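Local coordinates for protein alkylpurine DNA glycosylase AlkC (Pseudomonas fluorescens, PDB 5VHV) that excises alkylated purine bases from DNA as a glycosylase of base excision repair that works without flipping the damaged nucleotide out of the helix, at residues 185-188 and 189-192; 196-199 and 200-204; 133-136 and 137-140. All coordinates share one frame; numbering follows the deposited sequence.

Interaction 1. Residues 185-188 and 189-192; sequences SSLY and VRKS. With nucleotides of chain C.
Arg190 folds back over the start of its own helix and lays its guanidinium flat over the backbone at Leu187, whose CA sits 3.6 Å above the plane and over its centre. The bend is at chi3 (-62°), which turns the chain back toward the N-terminus. Here NH1 is hydrogen-bonded to the carbonyl of Asp184, while a water accepts from NH2 and donates to Ser185 O at the edge of the group. The side chains of Leu187 and Arg190 cross at about a right angle. Leu187 also meets Lys191, whose chain runs extended beyond CG and brings CE to 3.9 Å from Leu187 CG.

On another side of the turn, Ser186 is the N-cap. Its OG, anti to the backbone N (chi1 161°), accepts from Val189 N at 3.1 Å along a nearly straight N-H (166°). The same hydroxyl is hydrogen-bonded to Glu144 of helix 144-152. Val189 CG2 packs beside the cap, 3.7 Å from Ser186 CB. Two residues past the cap, Tyr188 has its ring beside the DNA and its side chain against Glu144 and Arg148. The phosphate oxygen OP1 of DG8 of chain C lies near the ring plane, at the edge, 3.6 Å from Tyr188 CE1. Lys191 offers its aliphatic part to the same phosphate, CD standing 3.9 Å from OP2 of DG8 of chain C.

Chemically, the opening turn of helix 187-201 is tied off by a serine cap and by an arginine bonded to the carbonyl of Asp184. The positive charge of Lys191 probably favours the nearby phosphate electrostatically, although the closest contacts of Tyr188 and Lys191 with it are through carbon atoms.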
# COMPACT_ATOMS: atom_id res chain seq x y z
N SER A 185 11.48 -15.50 1.06
CA SER A 185 11.12 -16.28 -0.11
C SER A 185 9.71 -15.98 -0.61
O SER A 185 9.37 -16.34 -1.74
CB SER A 185 11.25 -17.79 0.20
OG SER A 185 10.38 -18.15 1.26
N SER A 186 8.88 -15.32 0.21
CA SER A 186 7.49 -15.05 -0.12
C SER A 186 7.35 -13.67 -0.77
O SER A 186 7.71 -12.66 -0.17
CB SER A 186 6.63 -15.09 1.15
OG SER A 186 5.38 -14.42 0.97
N LEU A 187 6.79 -13.63 -1.98
CA LEU A 187 6.50 -12.33 -2.61
C LEU A 187 5.57 -11.49 -1.75
O LEU A 187 5.73 -10.27 -1.65
CB LEU A 187 5.87 -12.57 -3.99
CG LEU A 187 5.45 -11.32 -4.75
CD1 LEU A 187 6.60 -10.36 -4.97
CD2 LEU A 187 4.81 -11.73 -6.08
N TYR A 188 4.56 -12.13 -1.16
CA TYR A 188 3.62 -11.45 -0.27
C TYR A 188 4.37 -10.71 0.83
O TYR A 188 4.11 -9.53 1.10
CB TYR A 188 2.68 -12.50 0.31
CG TYR A 188 1.50 -12.00 1.10
CD1 TYR A 188 0.75 -10.91 0.68
CD2 TYR A 188 1.09 -12.67 2.24
CE1 TYR A 188 -0.36 -10.48 1.39
CE2 TYR A 188 0.01 -12.25 2.97
CZ TYR A 188 -0.72 -11.16 2.53
OH TYR A 188 -1.83 -10.75 3.22
N VAL A 189 5.32 -11.39 1.46
CA VAL A 189 6.13 -10.74 2.48
C VAL A 189 6.99 -9.64 1.87
O VAL A 189 7.10 -8.53 2.44
CB VAL A 189 7.00 -11.79 3.21
CG1 VAL A 189 7.98 -11.09 4.21
CG2 VAL A 189 6.11 -12.78 3.95
N ARG A 190 7.63 -9.91 0.73
CA ARG A 190 8.54 -8.92 0.15
C ARG A 190 7.81 -7.64 -0.18
O ARG A 190 8.35 -6.55 0.04
CB ARG A 190 9.24 -9.47 -1.10
CG ARG A 190 10.15 -10.64 -0.79
CD ARG A 190 11.13 -10.96 -1.92
NE ARG A 190 10.48 -11.35 -3.16
CZ ARG A 190 10.07 -12.58 -3.45
NH1 ARG A 190 10.22 -13.56 -2.56
NH2 ARG A 190 9.51 -12.84 -4.63
N LYS A 191 6.58 -7.74 -0.70
CA LYS A 191 5.80 -6.54 -0.98
C LYS A 191 5.64 -5.68 0.27
O LYS A 191 5.77 -4.45 0.22
CB LYS A 191 4.42 -6.92 -1.51
CG LYS A 191 4.40 -7.52 -2.89
CD LYS A 191 2.97 -7.93 -3.25
CE LYS A 191 2.86 -8.35 -4.72
NZ LYS A 191 1.52 -8.94 -5.00
N SER A 192 5.30 -6.33 1.39
CA SER A 192 5.08 -5.63 2.64
C SER A 192 6.36 -4.98 3.16
O SER A 192 6.33 -3.84 3.62
CB SER A 192 4.50 -6.61 3.67
OG SER A 192 4.36 -5.97 4.92
P DG C 8 -0.70 -6.14 -0.94
OP1 DG C 8 -0.18 -7.27 -0.19
OP2 DG C 8 0.12 -5.51 -2.03
O5' DG C 8 -2.10 -6.43 -1.59
C5' DG C 8 -3.13 -7.04 -0.82
C4' DG C 8 -4.41 -7.05 -1.61
O4' DG C 8 -4.76 -5.71 -2.06
C3' DG C 8 -4.36 -7.90 -2.86
O3' DG C 8 -5.62 -8.56 -2.99
C2' DG C 8 -4.05 -6.89 -3.98
C1' DG C 8 -4.73 -5.63 -3.48
N9 DG C 8 -4.06 -4.37 -3.77
C8 DG C 8 -2.77 -4.06 -3.47
N7 DG C 8 -2.46 -2.83 -3.73
C5 DG C 8 -3.64 -2.28 -4.19
C6 DG C 8 -3.93 -0.96 -4.64
O6 DG C 8 -3.17 0.01 -4.68
N1 DG C 8 -5.25 -0.83 -5.04
C2 DG C 8 -6.16 -1.83 -5.04
N2 DG C 8 -7.38 -1.51 -5.49
N3 DG C 8 -5.91 -3.07 -4.62
C4 DG C 8 -4.64 -3.21 -4.22
O HOH W 1 9.03 -15.68 -4.79

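Interaction 2. Residues 196-199 and 200-204; sequences HLND and ITKDH. With nucleotides of chain C.
Ile200 reaches back along the helix to the imidazole of His196, one turn earlier. With chi1 at -60° and chi2 extended, CG1 and CD1 lie at the edge of the ring, near its plane, and CD1 comes within 3.7 Å of His196 CD2. Leu197 CD2 adds a looser apolar touch at 4.2 Å from Ile200 CD1. The imidazole is held in place by ND1, which is hydrogen-bonded to the carbonyl of Ser151.

Asp199 works mostly through polar atoms. Its carboxylate makes a salt bridge with Arg155 through OD1 and takes the backbone N-H of Arg157 on OD2. Its carbonyl receives Lys202 N from well above the carbonyl plane, and also a water that joins Asp199 O to Asp203 OD2, itself salt-bridged to Arg157.

Asn198 faces the DNA. Its ND2 donates to OP1 of DA6 of chain C at 2.9 Å, and OD1 is bonded to Ser232 OG, which fixes the rotation of the amide. Lys202, bent at chi2 and chi4, curls over to the same oxygen: NZ donates to OP1 of DA6 of chain C at 2.8 Å. A phosphate oxygen is thus gripped by a neutral amide and an ammonium. Thr201 OG1 donates to Asn198 O at 2.7 Å, in the carbonyl plane and on a lone pair, tying the hydroxyl to the preceding turn.

In the helical repeat fold, this late part of helix 187-201 is packed on several sides. Ile200 and Leu197 lie against helix 205-213 and Leu178 of helix 175-181, Thr201 and Asn198 meet helix 231-235, and His196 and Asp199 rest on the loop around Pro156.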
# COMPACT_ATOMS: atom_id res chain seq x y z
N HIS A 196 6.54 -1.01 3.75
CA HIS A 196 6.91 -0.46 5.05
C HIS A 196 8.12 0.47 4.91
O HIS A 196 8.11 1.60 5.41
CB HIS A 196 7.18 -1.63 6.01
CG HIS A 196 7.38 -1.25 7.45
ND1 HIS A 196 6.88 -2.02 8.48
CD2 HIS A 196 8.08 -0.25 8.03
CE1 HIS A 196 7.26 -1.51 9.63
NE2 HIS A 196 7.96 -0.42 9.39
N LEU A 197 9.14 0.04 4.17
CA LEU A 197 10.30 0.90 3.96
C LEU A 197 9.93 2.18 3.20
O LEU A 197 10.40 3.27 3.56
CB LEU A 197 11.39 0.13 3.23
CG LEU A 197 12.12 -0.90 4.10
CD1 LEU A 197 12.90 -1.86 3.21
CD2 LEU A 197 13.04 -0.24 5.08
N ASN A 198 9.11 2.08 2.15
CA ASN A 198 8.66 3.29 1.46
C ASN A 198 7.93 4.24 2.42
O ASN A 198 8.15 5.45 2.38
CB ASN A 198 7.78 2.89 0.27
CG ASN A 198 7.28 4.07 -0.51
OD1 ASN A 198 8.07 4.87 -1.02
ND2 ASN A 198 5.97 4.17 -0.65
N ASP A 199 7.07 3.71 3.30
CA ASP A 199 6.49 4.55 4.36
C ASP A 199 7.57 5.32 5.12
O ASP A 199 7.42 6.51 5.42
CB ASP A 199 5.71 3.72 5.39
CG ASP A 199 4.39 3.16 4.90
OD1 ASP A 199 3.93 3.37 3.76
OD2 ASP A 199 3.77 2.48 5.75
N ILE A 200 8.64 4.63 5.52
CA ILE A 200 9.68 5.28 6.32
C ILE A 200 10.32 6.39 5.53
O ILE A 200 10.71 7.42 6.10
CB ILE A 200 10.73 4.25 6.79
CG1 ILE A 200 10.07 3.17 7.65
CG2 ILE A 200 11.85 4.93 7.57
CD1 ILE A 200 11.01 2.03 8.01
N THR A 201 10.44 6.23 4.21
CA THR A 201 11.13 7.26 3.44
C THR A 201 10.38 8.58 3.49
O THR A 201 10.98 9.62 3.18
CB THR A 201 11.37 6.88 1.96
OG1 THR A 201 10.15 6.82 1.22
CG2 THR A 201 12.16 5.59 1.81
N LYS A 202 9.09 8.57 3.85
CA LYS A 202 8.34 9.82 3.92
C LYS A 202 8.82 10.69 5.08
O LYS A 202 8.65 11.91 5.04
CB LYS A 202 6.84 9.56 4.07
CG LYS A 202 6.24 8.63 2.96
CD LYS A 202 6.75 8.94 1.57
CE LYS A 202 6.13 7.99 0.52
NZ LYS A 202 4.65 8.10 0.53
N ASP A 203 9.38 10.08 6.12
CA ASP A 203 9.81 10.80 7.31
C ASP A 203 11.29 10.67 7.62
O ASP A 203 11.84 11.56 8.26
CB ASP A 203 9.02 10.34 8.53
CG ASP A 203 7.58 10.77 8.47
OD1 ASP A 203 7.35 11.99 8.44
OD2 ASP A 203 6.71 9.90 8.40
N HIS A 204 11.94 9.57 7.22
CA HIS A 204 13.36 9.35 7.52
C HIS A 204 14.05 8.76 6.30
O HIS A 204 14.53 7.62 6.32
CB HIS A 204 13.52 8.44 8.74
CG HIS A 204 12.78 8.92 9.94
ND1 HIS A 204 13.28 9.89 10.78
CD2 HIS A 204 11.57 8.58 10.44
CE1 HIS A 204 12.42 10.11 11.75
NE2 HIS A 204 11.37 9.33 11.57
P DA C 6 2.68 6.38 -2.00
OP1 DA C 6 3.88 6.07 -1.16
OP2 DA C 6 2.78 6.50 -3.47
O5' DA C 6 1.50 5.34 -1.75
C5' DA C 6 1.28 4.82 -0.44
C4' DA C 6 -0.00 4.02 -0.42
O4' DA C 6 -1.12 4.89 -0.70
C3' DA C 6 -0.07 2.89 -1.49
O3' DA C 6 -0.22 1.61 -0.87
C2' DA C 6 -1.28 3.24 -2.32
C1' DA C 6 -2.07 4.13 -1.40
N9 DA C 6 -3.02 4.98 -2.10
C8 DA C 6 -2.79 5.75 -3.21
N7 DA C 6 -3.86 6.35 -3.66
C5 DA C 6 -4.86 5.91 -2.81
C6 DA C 6 -6.24 6.16 -2.76
N6 DA C 6 -6.88 6.97 -3.63
N1 DA C 6 -6.95 5.58 -1.77
C2 DA C 6 -6.32 4.78 -0.90
N3 DA C 6 -5.02 4.45 -0.86
C4 DA C 6 -4.35 5.06 -1.85
O HOH W 2 3.76 5.41 2.03
O HOH W 3 6.97 7.22 7.98

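Interaction 3. Residues 133-136 and 137-140; sequences AVMQ and AWSQ
Val134 CG1 sits over one face of the Trp138 indole, one helical turn along. The methyl is 3.6 Å from the centroid of the six-membered ring and 23° off its normal, a CH-pi contact displaced toward the rim. Two torsions produce it: Val134 has CG1 anti to the backbone N (chi1 170°), and the tryptophan carries CG beside its own N (chi1 -73°), so that the indole leans outward and back toward Val134. The two side chains therefore run side by side and point the same way. Closest to the methyl are the ring-fusion carbon and its neighbour: CG1 is 3.4 Å from Trp138 CE2.

Met135 probably passes the same indole at a slant, near its CE3 side, though its side-chain position is uncertain.

Ser139 takes a different rotamer. Its OG stands between the backbone N and the carbonyl carbon (chi1 78°), which lets it donate to Gln136 O at 2.8 Å, slightly tilted from the carbonyl plane. Ser139 N bonds to Met135 O, with a second, weak bond to Gln136 O. The hydroxyl is also hydrogen-bonded to His180 ND1, so this buried group has two hydrogen-bond partners.

Helix 128-138 lies among several helices of the repeat stack. Trp138 packs on Val146, Leu149 and Ala150 of helix 144-152 and on Ile120, Met135 probably meets helix 119-126, Val134 leans on Phe100 and Met104 of helix 100-110, and Gln136 and Ser139 face helix 175-181.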
# COMPACT_ATOMS: atom_id res chain seq x y z
N ALA A 133 7.02 -7.28 20.74
CA ALA A 133 7.72 -8.54 21.00
C ALA A 133 7.04 -9.70 20.27
O ALA A 133 7.70 -10.58 19.72
CB ALA A 133 7.78 -8.82 22.50
N VAL A 134 5.71 -9.68 20.25
CA VAL A 134 4.97 -10.71 19.54
C VAL A 134 5.25 -10.64 18.05
O VAL A 134 5.48 -11.66 17.39
CB VAL A 134 3.47 -10.56 19.83
CG1 VAL A 134 2.64 -11.45 18.91
CG2 VAL A 134 3.22 -10.85 21.29
N MET A 135 5.23 -9.42 17.50
CA MET A 135 5.44 -9.29 16.07
C MET A 135 6.87 -9.67 15.69
O MET A 135 7.09 -10.18 14.58
CB MET A 135 5.08 -7.88 15.65
CG MET A 135 3.58 -7.62 15.86
SD MET A 135 3.08 -5.96 15.46
CE MET A 135 2.78 -6.11 13.70
N GLN A 136 7.84 -9.46 16.57
CA GLN A 136 9.18 -9.96 16.31
C GLN A 136 9.19 -11.48 16.22
O GLN A 136 9.85 -12.05 15.33
CB GLN A 136 10.13 -9.46 17.40
CG GLN A 136 10.36 -7.96 17.29
CD GLN A 136 11.05 -7.38 18.49
OE1 GLN A 136 11.03 -7.97 19.58
NE2 GLN A 136 11.68 -6.23 18.30
N ALA A 137 8.47 -12.16 17.10
CA ALA A 137 8.37 -13.61 16.96
C ALA A 137 7.67 -13.98 15.65
O ALA A 137 8.11 -14.89 14.93
CB ALA A 137 7.64 -14.22 18.16
N TRP A 138 6.62 -13.24 15.29
CA TRP A 138 5.89 -13.55 14.07
C TRP A 138 6.75 -13.39 12.83
O TRP A 138 6.53 -14.07 11.83
CB TRP A 138 4.65 -12.66 13.96
CG TRP A 138 3.54 -13.02 14.92
CD1 TRP A 138 3.44 -14.16 15.67
CD2 TRP A 138 2.38 -12.25 15.20
NE1 TRP A 138 2.27 -14.13 16.40
CE2 TRP A 138 1.59 -12.98 16.11
CE3 TRP A 138 1.91 -11.01 14.74
CZ2 TRP A 138 0.40 -12.48 16.62
CZ3 TRP A 138 0.72 -10.53 15.23
CH2 TRP A 138 -0.03 -11.28 16.15
N SER A 139 7.72 -12.47 12.87
CA SER A 139 8.58 -12.27 11.71
C SER A 139 9.46 -13.47 11.42
O SER A 139 10.05 -13.54 10.33
CB SER A 139 9.44 -11.02 11.90
OG SER A 139 10.55 -11.25 12.77
N GLN A 140 9.58 -14.40 12.37
CA GLN A 140 10.34 -15.62 12.22
C GLN A 140 9.45 -16.85 12.08
O GLN A 140 9.95 -17.97 12.10
CB GLN A 140 11.29 -15.75 13.41
CG GLN A 140 12.20 -14.54 13.54
CD GLN A 140 12.81 -14.43 14.92
OE1 GLN A 140 12.30 -13.74 15.80
NE2 GLN A 140 13.90 -15.14 15.11

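Interactions 1 and 2 occupy the two ends of helix 187-201, their centres about 17 Å apart, and meet different phosphates of chain C: the first flanks that of DG8 with carbon atoms, the second bonds that of DA6. Interaction 3 sits back from the DNA, its nearest atom about 14 Å away, with its centre about 16 Å from that of interaction 1 and 21 Å from that of interaction 2. It does not touch either, but side chains of both interaction 3 and interaction 1 pack on helix 144-152, and helix 175-181 is met by both 2 and 3. Bound 9B4 lies about 6 Å from the side chain of Tyr188 and 10 Å from that of Asp199.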